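Side-chain contact in Blr3880 protein (Bradyrhizobium japonicum, PDB 2OOD), which probably catalyses the zinc-dependent hydrolytic deamination of guanine to xanthine and ammonia: residues A[96-100]-A[101-105]. Numbering follows the deposited sequence.
Sequences LPWLQ and KSIYP. With GUN (guanine), chain C.
Lys101 N donates to Pro97 O at 2.8 Å and Ser102 N to Trp98 O at 2.8 Å, two ordinary alpha-helical bonds of helix 95-107, which flanks the guanine pocket of this amidohydrolase-family TIM barrel. One residue on, the helix widens into a pi-type turn: Tyr104 N reaches back five residues to Leu99 O at 3.1 Å, in an almost straight bond (175° at the hydrogen). Ile103 N, caught in the change of pitch, makes weak bonds to both Trp98 O and Leu99 O. Pro105 has no N-H to offer, its CD facing Gln100 O, and the helix kinks there.

The shift in register accompanies two packed pairs. Trp98, its CG anti to the backbone N (chi1 164°), carries its indole forward along the helix, where Ile103 covers one face: CG1 makes a CH-pi contact 3.9 Å from the centroid of the six-membered ring, while CD1 lies toward the rim. Guanine O6 approaches the edge of the same indole near its plane, 3.2 Å from Trp98 CZ3. An alanine in place of Trp98 would probably leave Ile103 without the ring it packs on and open a gap beside guanine O6. Around Trp98, Ala90 and Glu93 of the preceding loop add contacts, and the zinc ion lies about 7 Å from its side chain.

Leu99 lies between guanine and Tyr104: its CB rests against Tyr104 CE1 at 3.7 Å and its branched end meets the purine. Gln100 CD lies at the edge of the Tyr104 ring, in its plane, with the amide turned 55° from the ring, and Phe175 also meets this ring. Beside Tyr104 OH, at 3.6 Å, sits Leu99 CD1, the methyl that also approaches guanine N7.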
ATOM      1  N   LEU A  96       1.468 -21.272  -2.578  1.00 43.13           N
ATOM      2  CA  LEU A  96       2.227 -22.511  -2.765  1.00 42.57           C
ATOM      3  C   LEU A  96       3.547 -22.472  -3.555  1.00 43.01           C
ATOM      4  O   LEU A  96       4.611 -22.777  -3.001  1.00 42.85           O
ATOM      5  CB  LEU A  96       1.289 -23.595  -3.314  1.00 41.73           C
ATOM      6  CG  LEU A  96       0.127 -23.908  -2.348  1.00 41.02           C
ATOM      7  CD1 LEU A  96      -0.740 -25.024  -2.914  1.00 39.04           C
ATOM      8  CD2 LEU A  96       0.677 -24.305  -0.977  1.00 39.16           C
ATOM      9  N   PRO A  97       3.514 -22.098  -4.844  1.00 42.78           N
ATOM     10  CA  PRO A  97       4.796 -22.072  -5.563  1.00 42.07           C
ATOM     11  C   PRO A  97       5.823 -21.114  -4.955  1.00 42.47           C
ATOM     12  O   PRO A  97       7.035 -21.320  -5.066  1.00 43.26           O
ATOM     13  CB  PRO A  97       4.389 -21.692  -6.988  1.00 41.40           C
ATOM     14  CG  PRO A  97       3.157 -20.864  -6.780  1.00 41.70           C
ATOM     15  CD  PRO A  97       2.412 -21.619  -5.694  1.00 41.23           C
ATOM     16  N   TRP A  98       5.327 -20.072  -4.299  1.00 42.58           N
ATOM     17  CA  TRP A  98       6.172 -19.073  -3.650  1.00 42.26           C
ATOM     18  C   TRP A  98       6.923 -19.665  -2.446  1.00 42.45           C
ATOM     19  O   TRP A  98       8.106 -19.388  -2.260  1.00 43.23           O
ATOM     20  CB  TRP A  98       5.290 -17.890  -3.231  1.00 40.85           C
ATOM     21  CG  TRP A  98       5.870 -16.942  -2.231  1.00 39.65           C
ATOM     22  CD1 TRP A  98       6.749 -15.928  -2.472  1.00 39.41           C
ATOM     23  CD2 TRP A  98       5.538 -16.865  -0.840  1.00 38.61           C
ATOM     24  NE1 TRP A  98       6.976 -15.215  -1.316  1.00 38.64           N
ATOM     25  CE2 TRP A  98       6.242 -15.772  -0.302  1.00 38.41           C
ATOM     26  CE3 TRP A  98       4.705 -17.614   0.001  1.00 38.09           C
ATOM     27  CZ2 TRP A  98       6.140 -15.411   1.045  1.00 38.56           C
ATOM     28  CZ3 TRP A  98       4.601 -17.257   1.341  1.00 37.61           C
ATOM     29  CH2 TRP A  98       5.314 -16.162   1.849  1.00 38.19           C
ATOM     30  N   LEU A  99       6.246 -20.480  -1.636  1.00 41.64           N
ATOM     31  CA  LEU A  99       6.896 -21.105  -0.483  1.00 41.85           C
ATOM     32  C   LEU A  99       8.077 -21.922  -0.984  1.00 42.83           C
ATOM     33  O   LEU A  99       9.185 -21.826  -0.463  1.00 43.41           O
ATOM     34  CB  LEU A  99       5.934 -22.041   0.269  1.00 40.54           C
ATOM     35  CG  LEU A  99       4.810 -21.474   1.146  1.00 39.50           C
ATOM     36  CD1 LEU A  99       3.907 -22.610   1.611  1.00 38.41           C
ATOM     37  CD2 LEU A  99       5.393 -20.744   2.342  1.00 38.29           C
ATOM     38  N   GLN A 100       7.825 -22.726  -2.008  1.00 43.89           N
ATOM     39  CA  GLN A 100       8.851 -23.587  -2.591  1.00 44.48           C
ATOM     40  C   GLN A 100       9.989 -22.775  -3.219  1.00 44.09           C
ATOM     41  O   GLN A 100      11.165 -23.021  -2.957  1.00 43.85           O
ATOM     42  CB  GLN A 100       8.214 -24.491  -3.657  1.00 44.81           C
ATOM     43  CG  GLN A 100       8.329 -25.995  -3.401  1.00 45.73           C
ATOM     44  CD  GLN A 100       7.687 -26.446  -2.095  1.00 46.22           C
ATOM     45  OE1 GLN A 100       6.527 -26.138  -1.808  1.00 46.43           O
ATOM     46  NE2 GLN A 100       8.442 -27.199  -1.304  1.00 47.35           N
ATOM     47  N   LYS A 101       9.631 -21.792  -4.036  1.00 44.98           N
ATOM     48  CA  LYS A 101      10.624 -20.979  -4.722  1.00 44.50           C
ATOM     49  C   LYS A 101      11.424 -19.963  -3.907  1.00 43.99           C
ATOM     50  O   LYS A 101      12.647 -19.882  -4.055  1.00 43.96           O
ATOM     51  CB  LYS A 101       9.980 -20.241  -5.904  1.00 45.61           C
ATOM     52  CG  LYS A 101      10.962 -19.305  -6.615  1.00 48.15           C
ATOM     53  CD  LYS A 101      10.313 -18.489  -7.741  1.00 50.23           C
ATOM     54  CE  LYS A 101      11.345 -17.551  -8.400  1.00 51.55           C
ATOM     55  NZ  LYS A 101      10.781 -16.750  -9.542  1.00 52.25           N
ATOM     56  N   SER A 102      10.760 -19.199  -3.042  1.00 42.20           N
ATOM     57  CA  SER A 102      11.460 -18.151  -2.302  1.00 41.28           C
ATOM     58  C   SER A 102      11.612 -18.231  -0.783  1.00 40.14           C
ATOM     59  O   SER A 102      12.525 -17.628  -0.215  1.00 40.04           O
ATOM     60  CB  SER A 102      10.805 -16.816  -2.638  1.00 41.33           C
ATOM     61  OG  SER A 102      10.512 -16.744  -4.020  1.00 42.65           O
ATOM     62  N   ILE A 103      10.737 -18.966  -0.117  1.00 38.85           N
ATOM     63  CA  ILE A 103      10.789 -19.019   1.332  1.00 38.21           C
ATOM     64  C   ILE A 103      11.658 -20.106   1.966  1.00 38.81           C
ATOM     65  O   ILE A 103      12.530 -19.808   2.771  1.00 38.33           O
ATOM     66  CB  ILE A 103       9.335 -19.063   1.898  1.00 37.17           C
ATOM     67  CG1 ILE A 103       8.797 -17.634   2.042  1.00 37.36           C
ATOM     68  CG2 ILE A 103       9.301 -19.742   3.255  1.00 37.22           C
ATOM     69  CD1 ILE A 103       9.168 -16.691   0.909  1.00 37.83           C
ATOM     70  N   TYR A 104      11.438 -21.360   1.601  1.00 40.05           N
ATOM     71  CA  TYR A 104      12.208 -22.448   2.187  1.00 40.14           C
ATOM     72  C   TYR A 104      13.719 -22.312   1.981  1.00 39.36           C
ATOM     73  O   TYR A 104      14.496 -22.533   2.911  1.00 39.99           O
ATOM     74  CB  TYR A 104      11.689 -23.790   1.661  1.00 40.49           C
ATOM     75  CG  TYR A 104      10.245 -24.067   2.058  1.00 41.91           C
ATOM     76  CD1 TYR A 104       9.327 -24.562   1.136  1.00 42.11           C
ATOM     77  CD2 TYR A 104       9.803 -23.843   3.361  1.00 42.33           C
ATOM     78  CE1 TYR A 104       8.004 -24.829   1.502  1.00 42.55           C
ATOM     79  CE2 TYR A 104       8.480 -24.103   3.741  1.00 42.38           C
ATOM     80  CZ  TYR A 104       7.583 -24.598   2.808  1.00 43.11           C
ATOM     81  OH  TYR A 104       6.268 -24.867   3.181  1.00 43.36           O
ATOM     82  N   PRO A 105      14.164 -21.950   0.769  1.00 39.50           N
ATOM     83  CA  PRO A 105      15.616 -21.827   0.617  1.00 39.68           C
ATOM     84  C   PRO A 105      16.263 -20.802   1.555  1.00 40.02           C
ATOM     85  O   PRO A 105      17.461 -20.878   1.819  1.00 41.42           O
ATOM     86  CB  PRO A 105      15.796 -21.485  -0.868  1.00 39.68           C
ATOM     87  CG  PRO A 105      14.459 -20.964  -1.295  1.00 40.68           C
ATOM     88  CD  PRO A 105      13.484 -21.819  -0.528  1.00 39.80           C
TER
HETATM   89  N9  GUN C 600       1.704 -21.261   5.781  1.00 63.26           N
HETATM   90  C8  GUN C 600       1.846 -22.083   4.713  1.00 63.96           C
HETATM   91  N7  GUN C 600       1.894 -21.397   3.608  1.00 64.25           N
HETATM   92  C5  GUN C 600       1.793 -20.079   3.888  1.00 63.49           C
HETATM   93  C6  GUN C 600       1.785 -18.878   3.106  1.00 62.71           C
HETATM   94  O6  GUN C 600       1.899 -18.906   1.875  1.00 62.78           O
HETATM   95  N1  GUN C 600       1.660 -17.665   3.779  1.00 60.92           N
HETATM   96  C2  GUN C 600       1.540 -17.621   5.159  1.00 59.16           C
HETATM   97  N2  GUN C 600       1.429 -16.400   5.806  1.00 54.36           N
HETATM   98  N3  GUN C 600       1.545 -18.724   5.887  1.00 60.63           N
HETATM   99  C4  GUN C 600       1.661 -19.961   5.302  1.00 63.12           C